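Local coordinates for sugar ABC transporter, sugar-binding protein (Streptococcus pneumoniae, PDB 2HEU) that probably captures raffinose-type sugars outside the cell and delivers them to the membrane components of an ABC transporter, at residues K99-R104 against Y314-E319; N178-L183 against F276-K281; F185-G190 against Q285-G290; E319-Y324 against T332-V337. All coordinates share one frame; numbering follows the deposited sequence.

Contact 1: K99-R104 against Y314-E319. With NA (sodium ion), chain E.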
loop_
_atom_site.group_PDB
_atom_site.type_symbol
_atom_site.label_atom_id
_atom_site.label_comp_id
_atom_site.label_asym_id
_atom_site.label_seq_id
_atom_site.Cartn_x
_atom_site.Cartn_y
_atom_site.Cartn_z
ATOM N N LYS A 99 -11.864 -21.563 5.622
ATOM C CA LYS A 99 -11.865 -21.222 7.045
ATOM C C LYS A 99 -13.020 -20.349 7.282
ATOM O O LYS A 99 -13.221 -19.341 6.587
ATOM C CB LYS A 99 -10.590 -20.521 7.418
ATOM C CG LYS A 99 -9.310 -21.257 7.238
ATOM C CD LYS A 99 -9.145 -22.484 8.078
ATOM C CE LYS A 99 -7.739 -23.034 7.890
ATOM N NZ LYS A 99 -7.668 -24.309 8.688
ATOM N N ASP A 100 -13.784 -20.634 8.304
ATOM C CA ASP A 100 -14.899 -19.777 8.638
ATOM C C ASP A 100 -14.434 -18.340 8.943
ATOM O O ASP A 100 -15.147 -17.377 8.583
ATOM C CB ASP A 100 -15.744 -20.355 9.776
ATOM C CG ASP A 100 -16.519 -21.641 9.380
ATOM O OD1 ASP A 100 -16.661 -22.012 8.203
ATOM O OD2 ASP A 100 -16.989 -22.259 10.313
ATOM N N TYR A 101 -13.299 -18.187 9.581
ATOM C CA TYR A 101 -12.852 -16.875 9.968
ATOM C C TYR A 101 -12.519 -16.004 8.743
ATOM O O TYR A 101 -12.490 -14.779 8.845
ATOM C CB TYR A 101 -11.627 -16.948 10.934
ATOM C CG TYR A 101 -10.377 -17.629 10.495
ATOM C CD1 TYR A 101 -10.014 -18.818 11.105
ATOM C CD2 TYR A 101 -9.564 -17.127 9.514
ATOM C CE1 TYR A 101 -8.922 -19.488 10.720
ATOM C CE2 TYR A 101 -8.390 -17.728 9.142
ATOM C CZ TYR A 101 -8.030 -18.934 9.789
ATOM O OH TYR A 101 -6.859 -19.529 9.392
ATOM N N LEU A 102 -12.271 -16.639 7.594
ATOM C CA LEU A 102 -11.981 -15.849 6.384
ATOM C C LEU A 102 -13.203 -15.027 5.974
ATOM O O LEU A 102 -13.025 -13.961 5.328
ATOM C CB LEU A 102 -11.444 -16.740 5.277
ATOM C CG LEU A 102 -10.856 -16.128 4.048
ATOM C CD1 LEU A 102 -9.676 -15.260 4.407
ATOM C CD2 LEU A 102 -10.519 -17.145 3.016
ATOM N N LYS A 103 -14.391 -15.451 6.326
ATOM C CA LYS A 103 -15.588 -14.737 5.981
ATOM C C LYS A 103 -15.653 -13.334 6.643
ATOM O O LYS A 103 -16.453 -12.480 6.257
ATOM C CB LYS A 103 -16.825 -15.548 6.343
ATOM C CG LYS A 103 -16.858 -16.913 5.641
ATOM C CD LYS A 103 -16.645 -16.825 4.096
ATOM C CE LYS A 103 -17.618 -15.924 3.263
ATOM N NZ LYS A 103 -17.396 -15.906 1.703
ATOM N N ARG A 104 -14.812 -13.100 7.655
ATOM C CA ARG A 104 -14.675 -11.818 8.334
ATOM C C ARG A 104 -13.889 -10.791 7.528
ATOM O O ARG A 104 -13.910 -9.620 7.921
ATOM C CB ARG A 104 -14.102 -11.971 9.739
ATOM C CG ARG A 104 -14.938 -12.903 10.609
ATOM C CD ARG A 104 -14.205 -13.300 11.841
ATOM N NE ARG A 104 -15.046 -14.153 12.693
ATOM C CZ ARG A 104 -14.618 -14.753 13.776
ATOM N NH1 ARG A 104 -13.362 -14.579 14.129
ATOM N NH2 ARG A 104 -15.487 -15.505 14.493
ATOM N N TYR A 314 -8.162 -15.319 16.147
ATOM C CA TYR A 314 -8.283 -14.353 17.170
ATOM C C TYR A 314 -8.153 -12.928 16.593
ATOM O O TYR A 314 -8.951 -12.036 16.945
ATOM C CB TYR A 314 -7.166 -14.572 18.268
ATOM C CG TYR A 314 -7.306 -13.740 19.463
ATOM C CD1 TYR A 314 -6.421 -12.749 19.796
ATOM C CD2 TYR A 314 -8.334 -13.968 20.367
ATOM C CE1 TYR A 314 -6.520 -12.027 20.914
ATOM C CE2 TYR A 314 -8.460 -13.238 21.547
ATOM C CZ TYR A 314 -7.564 -12.261 21.797
ATOM O OH TYR A 314 -7.674 -11.451 22.907
ATOM N N MET A 315 -7.176 -12.731 15.700
ATOM C CA MET A 315 -6.969 -11.406 15.138
ATOM C C MET A 315 -8.093 -10.961 14.228
ATOM O O MET A 315 -8.236 -9.741 13.972
ATOM C CB MET A 315 -5.609 -11.390 14.430
ATOM C CG MET A 315 -5.095 -9.986 14.066
ATOM S SD MET A 315 -4.444 -9.223 15.522
ATOM C CE MET A 315 -5.140 -8.385 15.173
ATOM N N THR A 316 -8.871 -11.895 13.663
ATOM C CA THR A 316 -10.032 -11.539 12.847
ATOM C C THR A 316 -11.260 -11.057 13.659
ATOM O O THR A 316 -12.223 -10.615 13.068
ATOM C CB THR A 316 -10.450 -12.646 11.912
ATOM O OG1 THR A 316 -11.068 -13.742 12.681
ATOM C CG2 THR A 316 -9.400 -13.217 10.979
ATOM N N ARG A 317 -11.220 -11.238 14.975
ATOM C CA ARG A 317 -12.347 -10.811 15.783
ATOM C C ARG A 317 -12.380 -9.277 15.847
ATOM O O ARG A 317 -11.334 -8.657 16.028
ATOM C CB ARG A 317 -12.195 -11.343 17.207
ATOM C CG ARG A 317 -12.245 -12.839 17.275
ATOM C CD ARG A 317 -12.020 -13.331 18.663
ATOM N NE ARG A 317 -11.965 -14.758 18.708
ATOM C CZ ARG A 317 -11.884 -15.483 19.820
ATOM N NH1 ARG A 317 -11.834 -14.829 20.986
ATOM N NH2 ARG A 317 -11.744 -16.763 19.751
ATOM N N PRO A 318 -13.542 -8.632 15.720
ATOM C CA PRO A 318 -13.552 -7.170 15.681
ATOM C C PRO A 318 -12.987 -6.528 16.852
ATOM O O PRO A 318 -12.254 -5.553 16.716
ATOM C CB PRO A 318 -15.061 -6.855 15.548
ATOM C CG PRO A 318 -15.773 -8.054 15.526
ATOM C CD PRO A 318 -14.870 -9.231 15.514
ATOM N N GLU A 319 -13.233 -7.072 18.073
ATOM C CA GLU A 319 -12.728 -6.409 19.236
ATOM C C GLU A 319 -11.207 -6.582 19.477
ATOM O O GLU A 319 -10.595 -5.874 20.269
ATOM C CB GLU A 319 -13.523 -6.997 20.473
ATOM C CG GLU A 319 -13.325 -8.509 20.786
ATOM C CD GLU A 319 -14.126 -9.493 19.939
ATOM O OE1 GLU A 319 -14.862 -9.077 19.024
ATOM O OE2 GLU A 319 -14.199 -10.692 20.336
HETATM NA NA NA E . -18.348 -11.345 5.474
HETATM O O HOH W 1 -17.027 -11.191 3.465
HETATM O O HOH W 2 -19.385 -12.546 7.188
HETATM O O HOH W 3 -19.105 -13.181 4.196
#

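Contact 2: N178-L183 against F276-K281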
loop_
_atom_site.group_PDB
_atom_site.type_symbol
_atom_site.label_atom_id
_atom_site.label_comp_id
_atom_site.label_asym_id
_atom_site.label_seq_id
_atom_site.Cartn_x
_atom_site.Cartn_y
_atom_site.Cartn_z
ATOM N N ASN A 178 5.643 6.242 -7.093
ATOM C CA ASN A 178 5.159 4.961 -7.680
ATOM C C ASN A 178 3.636 4.951 -7.686
ATOM O O ASN A 178 3.023 4.668 -8.728
ATOM C CB ASN A 178 5.742 3.832 -6.806
ATOM C CG ASN A 178 5.436 2.491 -7.352
ATOM O OD1 ASN A 178 5.277 1.532 -6.453
ATOM N ND2 ASN A 178 5.476 2.260 -8.582
ATOM N N GLY A 179 2.980 5.236 -6.546
ATOM C CA GLY A 179 1.554 5.212 -6.548
ATOM C C GLY A 179 0.921 6.210 -7.469
ATOM O O GLY A 179 -0.121 5.969 -8.077
ATOM N N TYR A 180 1.540 7.393 -7.628
ATOM C CA TYR A 180 1.006 8.455 -8.468
ATOM C C TYR A 180 0.909 7.961 -9.921
ATOM O O TYR A 180 -0.131 8.097 -10.561
ATOM C CB TYR A 180 1.853 9.697 -8.340
ATOM C CG TYR A 180 1.262 10.896 -9.037
ATOM C CD1 TYR A 180 0.505 11.834 -8.378
ATOM C CD2 TYR A 180 1.442 11.095 -10.396
ATOM C CE1 TYR A 180 -0.079 12.900 -9.037
ATOM C CE2 TYR A 180 0.875 12.143 -11.081
ATOM C CZ TYR A 180 0.114 13.044 -10.403
ATOM O OH TYR A 180 -0.504 14.108 -11.015
ATOM N N ASN A 181 2.005 7.443 -10.437
ATOM C CA ASN A 181 2.009 7.029 -11.843
ATOM C C ASN A 181 1.210 5.755 -12.042
ATOM O O ASN A 181 0.572 5.567 -13.088
ATOM C CB ASN A 181 3.424 6.946 -12.370
ATOM C CG ASN A 181 3.484 6.982 -13.911
ATOM O OD1 ASN A 181 2.496 7.412 -14.548
ATOM N ND2 ASN A 181 4.610 6.593 -14.452
ATOM N N GLN A 182 1.214 4.846 -11.073
ATOM C CA GLN A 182 0.315 3.680 -11.223
ATOM C C GLN A 182 -1.120 4.139 -11.340
ATOM O O GLN A 182 -1.878 3.578 -12.145
ATOM C CB GLN A 182 0.504 2.698 -10.069
ATOM C CG GLN A 182 1.846 2.027 -10.101
ATOM C CD GLN A 182 1.939 0.827 -9.192
ATOM O OE1 GLN A 182 0.924 0.255 -8.784
ATOM N NE2 GLN A 182 3.148 0.426 -8.896
ATOM N N LEU A 183 -1.525 5.128 -10.574
ATOM C CA LEU A 183 -2.904 5.656 -10.606
ATOM C C LEU A 183 -3.158 6.485 -11.881
ATOM O O LEU A 183 -4.291 6.498 -12.374
ATOM C CB LEU A 183 -3.228 6.402 -9.355
ATOM C CG LEU A 183 -3.376 5.498 -8.132
ATOM C CD1 LEU A 183 -3.354 6.305 -6.833
ATOM C CD2 LEU A 183 -4.615 4.683 -8.226
ATOM N N PHE A 276 -7.041 13.191 -0.435
ATOM C CA PHE A 276 -7.978 12.938 -1.501
ATOM C C PHE A 276 -7.397 11.887 -2.430
ATOM O O PHE A 276 -6.188 11.671 -2.563
ATOM C CB PHE A 276 -8.449 14.198 -2.235
ATOM C CG PHE A 276 -7.399 14.992 -2.972
ATOM C CD1 PHE A 276 -7.036 14.678 -4.290
ATOM C CD2 PHE A 276 -6.818 16.152 -2.416
ATOM C CE1 PHE A 276 -6.158 15.496 -5.005
ATOM C CE2 PHE A 276 -5.954 16.948 -3.106
ATOM C CZ PHE A 276 -5.645 16.605 -4.419
ATOM N N MET A 277 -8.287 11.200 -3.114
ATOM C CA MET A 277 -7.911 10.217 -4.137
ATOM C C MET A 277 -7.540 10.975 -5.420
ATOM O O MET A 277 -8.193 11.946 -5.810
ATOM C CB MET A 277 -9.091 9.281 -4.428
ATOM C CG MET A 277 -9.421 8.426 -3.202
ATOM S SD MET A 277 -11.002 7.599 -3.315
ATOM C CE MET A 277 -10.429 6.425 -4.391
ATOM N N ILE A 278 -6.548 10.441 -6.091
ATOM C CA ILE A 278 -6.228 10.988 -7.424
ATOM C C ILE A 278 -7.435 10.731 -8.317
ATOM O O ILE A 278 -7.970 9.653 -8.450
ATOM C CB ILE A 278 -4.986 10.288 -7.966
ATOM C CG1 ILE A 278 -3.756 10.704 -7.108
ATOM C CG2 ILE A 278 -4.755 10.630 -9.447
ATOM C CD1 ILE A 278 -2.451 10.029 -7.494
ATOM N N PRO A 279 -7.907 11.819 -8.960
ATOM C CA PRO A 279 -9.114 11.737 -9.796
ATOM C C PRO A 279 -8.869 10.992 -11.039
ATOM O O PRO A 279 -7.751 10.861 -11.546
ATOM C CB PRO A 279 -9.572 13.183 -9.971
ATOM C CG PRO A 279 -8.249 13.863 -9.977
ATOM C CD PRO A 279 -7.479 13.245 -8.875
ATOM N N GLY A 280 -9.988 10.554 -11.592
ATOM C CA GLY A 280 -10.047 10.108 -12.911
ATOM C C GLY A 280 -10.419 11.158 -13.911
ATOM O O GLY A 280 -10.507 12.339 -13.578
ATOM N N LYS A 281 -10.642 10.814 -15.200
ATOM C CA LYS A 281 -10.996 11.834 -16.186
ATOM C C LYS A 281 -12.373 12.420 -15.876
ATOM O O LYS A 281 -12.622 13.651 -16.029
ATOM C CB LYS A 281 -10.983 11.273 -17.582
ATOM C CG LYS A 281 -11.290 12.240 -18.714
ATOM C CD LYS A 281 -11.092 11.516 -20.025
ATOM C CE LYS A 281 -11.354 12.304 -21.279
ATOM N NZ LYS A 281 -11.138 11.390 -22.533
#

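Contact 3: F185-G190 against Q285-G290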
loop_
_atom_site.group_PDB
_atom_site.type_symbol
_atom_site.label_atom_id
_atom_site.label_comp_id
_atom_site.label_asym_id
_atom_site.label_seq_id
_atom_site.Cartn_x
_atom_site.Cartn_y
_atom_site.Cartn_z
ATOM N N PHE A 185 -1.891 5.600 -14.802
ATOM C CA PHE A 185 -2.230 4.561 -15.754
ATOM C C PHE A 185 -3.550 3.922 -15.425
ATOM O O PHE A 185 -4.321 3.581 -16.358
ATOM C CB PHE A 185 -1.139 3.497 -15.839
ATOM C CG PHE A 185 0.050 3.913 -16.656
ATOM C CD1 PHE A 185 1.296 4.137 -16.101
ATOM C CD2 PHE A 185 -0.069 4.050 -18.037
ATOM C CE1 PHE A 185 2.385 4.522 -16.877
ATOM C CE2 PHE A 185 0.985 4.439 -18.826
ATOM C CZ PHE A 185 2.232 4.663 -18.245
ATOM N N ALA A 186 -3.876 3.657 -14.149
ATOM C CA ALA A 186 -5.144 2.994 -13.837
ATOM C C ALA A 186 -6.321 3.848 -14.215
ATOM O O ALA A 186 -7.280 3.368 -14.802
ATOM C CB ALA A 186 -5.138 2.626 -12.335
ATOM N N THR A 187 -6.269 5.135 -13.882
ATOM C CA THR A 187 -7.397 6.019 -14.284
ATOM C C THR A 187 -7.459 6.155 -15.784
ATOM O O THR A 187 -8.538 6.282 -16.366
ATOM C CB THR A 187 -7.362 7.371 -13.558
ATOM O OG1 THR A 187 -6.190 8.111 -13.891
ATOM C CG2 THR A 187 -7.548 7.250 -12.051
ATOM N N ALA A 188 -6.330 6.188 -16.457
ATOM C CA ALA A 188 -6.331 6.309 -17.925
ATOM C C ALA A 188 -6.934 5.090 -18.644
ATOM O O ALA A 188 -7.499 5.212 -19.728
ATOM C CB ALA A 188 -4.932 6.539 -18.442
ATOM N N THR A 189 -6.780 3.920 -18.041
ATOM C CA THR A 189 -7.184 2.653 -18.660
ATOM C C THR A 189 -8.471 2.028 -18.145
ATOM O O THR A 189 -9.007 1.115 -18.772
ATOM C CB THR A 189 -6.059 1.628 -18.534
ATOM O OG1 THR A 189 -5.852 1.318 -17.161
ATOM C CG2 THR A 189 -4.777 2.026 -19.205
ATOM N N GLY A 190 -8.918 2.472 -17.009
ATOM C CA GLY A 190 -10.160 1.990 -16.368
ATOM C C GLY A 190 -9.950 1.133 -15.169
ATOM O O GLY A 190 -10.994 0.682 -14.626
ATOM N N GLN A 285 -14.648 8.500 -10.930
ATOM C CA GLN A 285 -13.643 7.606 -11.480
ATOM C C GLN A 285 -12.344 7.584 -10.656
ATOM O O GLN A 285 -11.358 6.972 -11.109
ATOM C CB GLN A 285 -13.359 7.990 -12.922
ATOM C CG GLN A 285 -14.642 7.686 -13.786
ATOM C CD GLN A 285 -14.387 7.946 -15.230
ATOM O OE1 GLN A 285 -13.345 8.456 -15.642
ATOM N NE2 GLN A 285 -15.331 7.536 -16.058
ATOM N N SER A 286 -12.273 8.269 -9.558
ATOM C CA SER A 286 -11.062 8.272 -8.777
ATOM C C SER A 286 -10.746 6.918 -8.231
ATOM O O SER A 286 -11.626 6.094 -7.962
ATOM C CB SER A 286 -11.137 9.316 -7.670
ATOM O OG SER A 286 -12.147 8.900 -6.729
ATOM N N LEU A 287 -9.452 6.659 -8.001
ATOM C CA LEU A 287 -8.963 5.359 -7.572
ATOM C C LEU A 287 -7.887 5.552 -6.507
ATOM O O LEU A 287 -7.253 6.603 -6.438
ATOM C CB LEU A 287 -8.353 4.611 -8.750
ATOM C CG LEU A 287 -9.279 4.222 -9.874
ATOM C CD1 LEU A 287 -8.544 3.632 -11.046
ATOM C CD2 LEU A 287 -10.393 3.213 -9.399
ATOM N N THR A 288 -7.668 4.507 -5.726
ATOM C CA THR A 288 -6.475 4.393 -4.900
ATOM C C THR A 288 -5.822 3.027 -5.166
ATOM O O THR A 288 -6.383 2.200 -5.884
ATOM C CB THR A 288 -6.788 4.677 -3.421
ATOM O OG1 THR A 288 -5.551 4.752 -2.698
ATOM C CG2 THR A 288 -7.642 3.628 -2.767
ATOM N N VAL A 289 -4.633 2.864 -4.621
ATOM C CA VAL A 289 -3.835 1.652 -4.817
ATOM C C VAL A 289 -3.149 1.342 -3.502
ATOM O O VAL A 289 -2.813 2.230 -2.748
ATOM C CB VAL A 289 -2.794 1.850 -5.965
ATOM C CG1 VAL A 289 -1.815 2.965 -5.695
ATOM C CG2 VAL A 289 -2.099 0.543 -6.294
ATOM N N GLY A 290 -2.990 0.045 -3.237
ATOM C CA GLY A 290 -2.310 -0.394 -2.051
ATOM C C GLY A 290 -2.385 -1.880 -1.947
ATOM O O GLY A 290 -2.896 -2.571 -2.855
HETATM O O HOH W 4 -10.614 7.843 -15.352
#

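Contact 4: E319-Y324 against T332-V337. With NA (sodium ion), chain E.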
loop_
_atom_site.group_PDB
_atom_site.type_symbol
_atom_site.label_atom_id
_atom_site.label_comp_id
_atom_site.label_asym_id
_atom_site.label_seq_id
_atom_site.Cartn_x
_atom_site.Cartn_y
_atom_site.Cartn_z
ATOM N N GLU A 319 -13.233 -7.072 18.073
ATOM C CA GLU A 319 -12.728 -6.409 19.236
ATOM C C GLU A 319 -11.207 -6.582 19.477
ATOM O O GLU A 319 -10.595 -5.874 20.269
ATOM C CB GLU A 319 -13.523 -6.997 20.473
ATOM C CG GLU A 319 -13.325 -8.509 20.786
ATOM C CD GLU A 319 -14.126 -9.493 19.939
ATOM O OE1 GLU A 319 -14.862 -9.077 19.024
ATOM O OE2 GLU A 319 -14.199 -10.692 20.336
ATOM N N VAL A 320 -10.649 -7.540 18.785
ATOM C CA VAL A 320 -9.175 -7.716 18.809
ATOM C C VAL A 320 -8.508 -6.823 17.740
ATOM O O VAL A 320 -7.647 -6.019 18.099
ATOM C CB VAL A 320 -8.759 -9.190 18.575
ATOM C CG1 VAL A 320 -7.299 -9.348 18.602
ATOM C CG2 VAL A 320 -9.429 -10.086 19.688
ATOM N N MET A 321 -9.005 -6.905 16.534
ATOM C CA MET A 321 -8.547 -6.048 15.457
ATOM C C MET A 321 -8.658 -4.598 15.870
ATOM O O MET A 321 -7.794 -3.765 15.537
ATOM C CB MET A 321 -9.235 -6.391 14.146
ATOM C CG MET A 321 -8.729 -5.547 12.965
ATOM S SD MET A 321 -7.025 -6.120 12.566
ATOM C CE MET A 321 -6.351 -4.615 12.242
ATOM N N GLN A 322 -9.737 -4.222 16.620
ATOM C CA GLN A 322 -9.876 -2.856 17.048
ATOM C C GLN A 322 -8.644 -2.325 17.798
ATOM O O GLN A 322 -8.276 -1.152 17.654
ATOM C CB GLN A 322 -11.085 -2.705 17.966
ATOM C CG GLN A 322 -11.533 -1.260 18.237
ATOM C CD GLN A 322 -12.215 -0.640 17.063
ATOM O OE1 GLN A 322 -11.754 0.424 16.469
ATOM N NE2 GLN A 322 -13.238 -1.261 16.632
ATOM N N LYS A 323 -8.045 -3.188 18.642
ATOM C CA LYS A 323 -6.940 -2.765 19.409
ATOM C C LYS A 323 -5.791 -2.350 18.504
ATOM O O LYS A 323 -5.149 -1.345 18.778
ATOM C CB LYS A 323 -6.466 -3.878 20.346
ATOM C CG LYS A 323 -7.297 -4.011 21.584
ATOM C CD LYS A 323 -6.593 -4.793 22.684
ATOM C CE LYS A 323 -7.585 -4.982 23.865
ATOM N NZ LYS A 323 -6.795 -5.461 25.057
ATOM N N TYR A 324 -5.511 -3.155 17.494
ATOM C CA TYR A 324 -4.455 -2.830 16.540
ATOM C C TYR A 324 -4.798 -1.593 15.731
ATOM O O TYR A 324 -4.000 -0.667 15.594
ATOM C CB TYR A 324 -4.246 -4.049 15.587
ATOM C CG TYR A 324 -3.134 -3.854 14.613
ATOM C CD1 TYR A 324 -1.881 -4.355 14.835
ATOM C CD2 TYR A 324 -3.379 -3.208 13.376
ATOM C CE1 TYR A 324 -0.857 -4.216 13.853
ATOM C CE2 TYR A 324 -2.392 -3.066 12.492
ATOM C CZ TYR A 324 -1.134 -3.498 12.714
ATOM O OH TYR A 324 -0.128 -3.368 11.762
ATOM N N THR A 332 -8.633 -1.265 7.638
ATOM C CA THR A 332 -8.796 -2.653 7.917
ATOM C C THR A 332 -9.867 -3.326 7.098
ATOM O O THR A 332 -10.997 -2.791 6.953
ATOM C CB THR A 332 -8.960 -2.940 9.443
ATOM O OG1 THR A 332 -9.129 -4.368 9.637
ATOM C CG2 THR A 332 -10.150 -2.300 10.024
ATOM N N ALA A 333 -9.594 -4.542 6.615
ATOM C CA ALA A 333 -10.535 -5.305 5.911
ATOM C C ALA A 333 -11.423 -6.158 6.816
ATOM O O ALA A 333 -12.278 -6.923 6.339
ATOM C CB ALA A 333 -9.851 -6.243 4.885
ATOM N N ILE A 334 -11.225 -6.089 8.112
ATOM C CA ILE A 334 -11.961 -6.951 9.054
ATOM C C ILE A 334 -13.316 -6.337 9.394
ATOM O O ILE A 334 -13.415 -5.177 9.834
ATOM C CB ILE A 334 -11.118 -7.164 10.287
ATOM C CG1 ILE A 334 -9.813 -7.936 9.937
ATOM C CG2 ILE A 334 -11.931 -7.920 11.393
ATOM C CD1 ILE A 334 -9.953 -9.248 9.260
ATOM N N GLU A 335 -14.360 -7.104 9.192
ATOM C CA GLU A 335 -15.700 -6.681 9.406
ATOM C C GLU A 335 -15.870 -6.346 10.867
ATOM O O GLU A 335 -15.336 -6.994 11.779
ATOM C CB GLU A 335 -16.669 -7.721 8.813
ATOM C CG GLU A 335 -16.546 -7.884 7.246
ATOM C CD GLU A 335 -17.286 -9.055 6.670
ATOM O OE1 GLU A 335 -17.746 -9.915 7.480
ATOM O OE2 GLU A 335 -17.496 -9.136 5.435
ATOM N N GLY A 336 -16.685 -5.333 11.126
ATOM C CA GLY A 336 -17.076 -4.994 12.479
ATOM C C GLY A 336 -16.199 -4.056 13.295
ATOM O O GLY A 336 -16.529 -3.740 14.427
ATOM N N VAL A 337 -15.052 -3.626 12.722
ATOM C CA VAL A 337 -14.170 -2.694 13.400
ATOM C C VAL A 337 -14.752 -1.272 13.225
ATOM O O VAL A 337 -15.151 -0.911 12.131
ATOM C CB VAL A 337 -12.765 -2.810 12.785
ATOM C CG1 VAL A 337 -11.880 -1.801 13.395
ATOM C CG2 VAL A 337 -12.271 -4.244 13.041
HETATM NA NA NA E . -18.348 -11.345 5.474
HETATM O O HOH W 1 -17.027 -11.191 3.465
HETATM O O HOH W 2 -19.385 -12.546 7.188
HETATM O O HOH W 3 -19.105 -13.181 4.196
#

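Contact 1: K99-R104 against Y314-E319
Arg104 reaches across to Thr316 with an extended side chain, and the two side chains meet at about a right angle. The bond that joins them runs from Arg104 NH1 to Thr316 OG1, 2.8 Å long with a moderately bent N-H...O angle of 149°. The hydroxyl lies at the edge of the guanidinium, only 14° out of its plane, so the arginine presents an N-H rather than its face. Arg104 CD also lies 3.3 Å from Thr316 OG1, and the aliphatic shaft thus packs on the same oxygen that its tip grips. That oxygen is bonded in addition to the backbone carbonyl of Glu313, which helps fix its position. Tyr101 approaches the hydroxyl with its root, CB standing 3.7 Å from Thr316 OG1, while Lys99 CB covers one face of the tyrosine ring. Arg104 and Arg317 run side by side in the same direction, Arg104 NH1 3.8 Å from Arg317 CG, with guanidinium planes 77° apart. Glu313 forms salt bridges to Arg104 NH1 through OE2 and to Arg317 NH2 through OE1, and Arg317 NH1 has a further one to Glu44, which probably balances the like charges. The arrangement illustrates how a 3-10 turn, whose Lys103 O binds a sodium ion at 2.3 Å, is tied to an interhelical corner in which Arg317 takes the N-cap position of helix 318-328.

Contact 2: N178-L183 against F276-K281
Ile278 has by far the most surface buried here, and a single methyl does nearly all the touching: its CD1 fits between Tyr180 and Leu183 of helix 178-189. With CG1 anti to the carbonyl carbon (chi1 -68°) and the chain straight beyond it (chi2 177°), the isoleucine is fully extended and delivers that methyl to the helix at its far end. Ile278 CD1 lies 3.6 Å from Tyr180 CD1, meeting the ring obliquely near the CG-CD1-CE1 side, and the two side chains cross at about a right angle. Leu183, one turn further along, receives the same methyl with a branch of its own, Leu183 CD1 standing 3.9 Å from Ile278 CD1. The contact is therefore wholly apolar, and all three residues are buried. The polar end of the tyrosine is directed to another partner, its OH being hydrogen-bonded to the carbonyl of Val220, a bond that helps hold the ring in place beside the methyl. Residues 276-281 leave strand 273-276 as an irregular loop, and in the fold this loop passes against helix 178-189; Tyr129 of strand 129-134 touches Tyr180 and Leu183, Ile131 of the same strand touches Ile278, and Phe152 of helix 149-161 touches Tyr180.

Contact 3: F185-G190 against Q285-G290
Leu287 directs its side chain at Ala186 and Thr187, near the end of helix 178-189. Its CB sets out toward the helix, and CG, anti to the carbonyl carbon (chi1 -65°), comes to 4.1 Å from Thr187 CG2. From there the CD1 branch makes the main contact: Leu287 CD1 lies 3.8 Å from Ala186 CB and 3.9 Å from Thr187 CG2, a methyl lodged against two successive residues of the helix. Threonine and leucine run antiparallel alongside one another. Just beyond Leu287 the chain enters strand 288-290, which pairs in parallel with strand 358-360, so the leucine joins the helix to the chain entering this small two-stranded sheet of the solute-binding fold; Leu359 of the partner strand touches both Leu287 and Ala186. Thr187 turns its methyl to the contact, where CG2 also lies 3.9 Å from Gln285 O, while its hydroxyl is bonded to Leu183 O and Trp149 NE1. At the more open end, one water donates to both Thr187 O and Gln285 OE1, at 2.8 Å each, and bridges helix and loop; Gln285 OE1 also accepts from the backbone N of Glu282. Near the helix terminus, Phe185 O accepts from Thr189 N and, on the opposite face of its plane, from Thr189 OG1 at 2.8 Å, before Gly190 turns the chain with positive phi.

Contact 4: E319-Y324 against T332-V337
Met321 leaves helix 318-328 with CG anti to the backbone N (chi1 -177°), which places CG among Thr332, Ile334 and Val337; bends at chi2 (71°) and chi3 then carry SD and CE alongside Thr332. Met321 CG lies 3.6 Å from Thr332 OG1, 3.8 Å from Val337 CG2 and 3.9 Å from Ile334 CB, so one methylene meets three residues of the returning loop. The methionine methyl also comes up to Thr332 OG1. Val337 divides its branches: CG2 packs on Met321, whereas CG1 packs against the end of the Gln322 side chain, itself folded over by a bend at chi2. The buried hydroxyl of Thr332 is well provided for, since it accepts from Ile334 N at 3.1 Å in a nearly straight bond (166°) and is also bonded to the carbonyl of Phe124. On the far side of the loop Glu335 holds the sodium ion with both carboxylate oxygens, OE1 at 2.5 Å and OE2 at 2.4 Å, and three waters and Lys103 O complete six ligands. Two compact motifs are present, an ST turn at Thr332 and a type II beta turn from Ile334 to Val337 with Gly336 at positive phi, and the loop they shape turns Thr332, Ile334 and Val337 to the helix and carries the bidentate Glu335 of the sodium site.

Overall arrangement
The four contacts form two clusters, as expected of a two-lobed solute-binding protein. Contacts 1 and 4, centres 9 Å apart, share Glu319, helix 318-328 and the sodium ion, which joins residues far apart in sequence. Contacts 2 and 3, centres 6 Å apart, both use helix 178-189, and their segments alternate along the chain. The clusters are remote: the centres of contacts 1 and 2 lie 32 Å apart, on opposite sides of the chain's centre. In sequence, contacts 2 and 3 fall wholly between the two halves of contact 1, and contact 4 follows. The chain therefore leaves one cluster, builds the other and returns, consistent with lobes assembled from discontinuous segments.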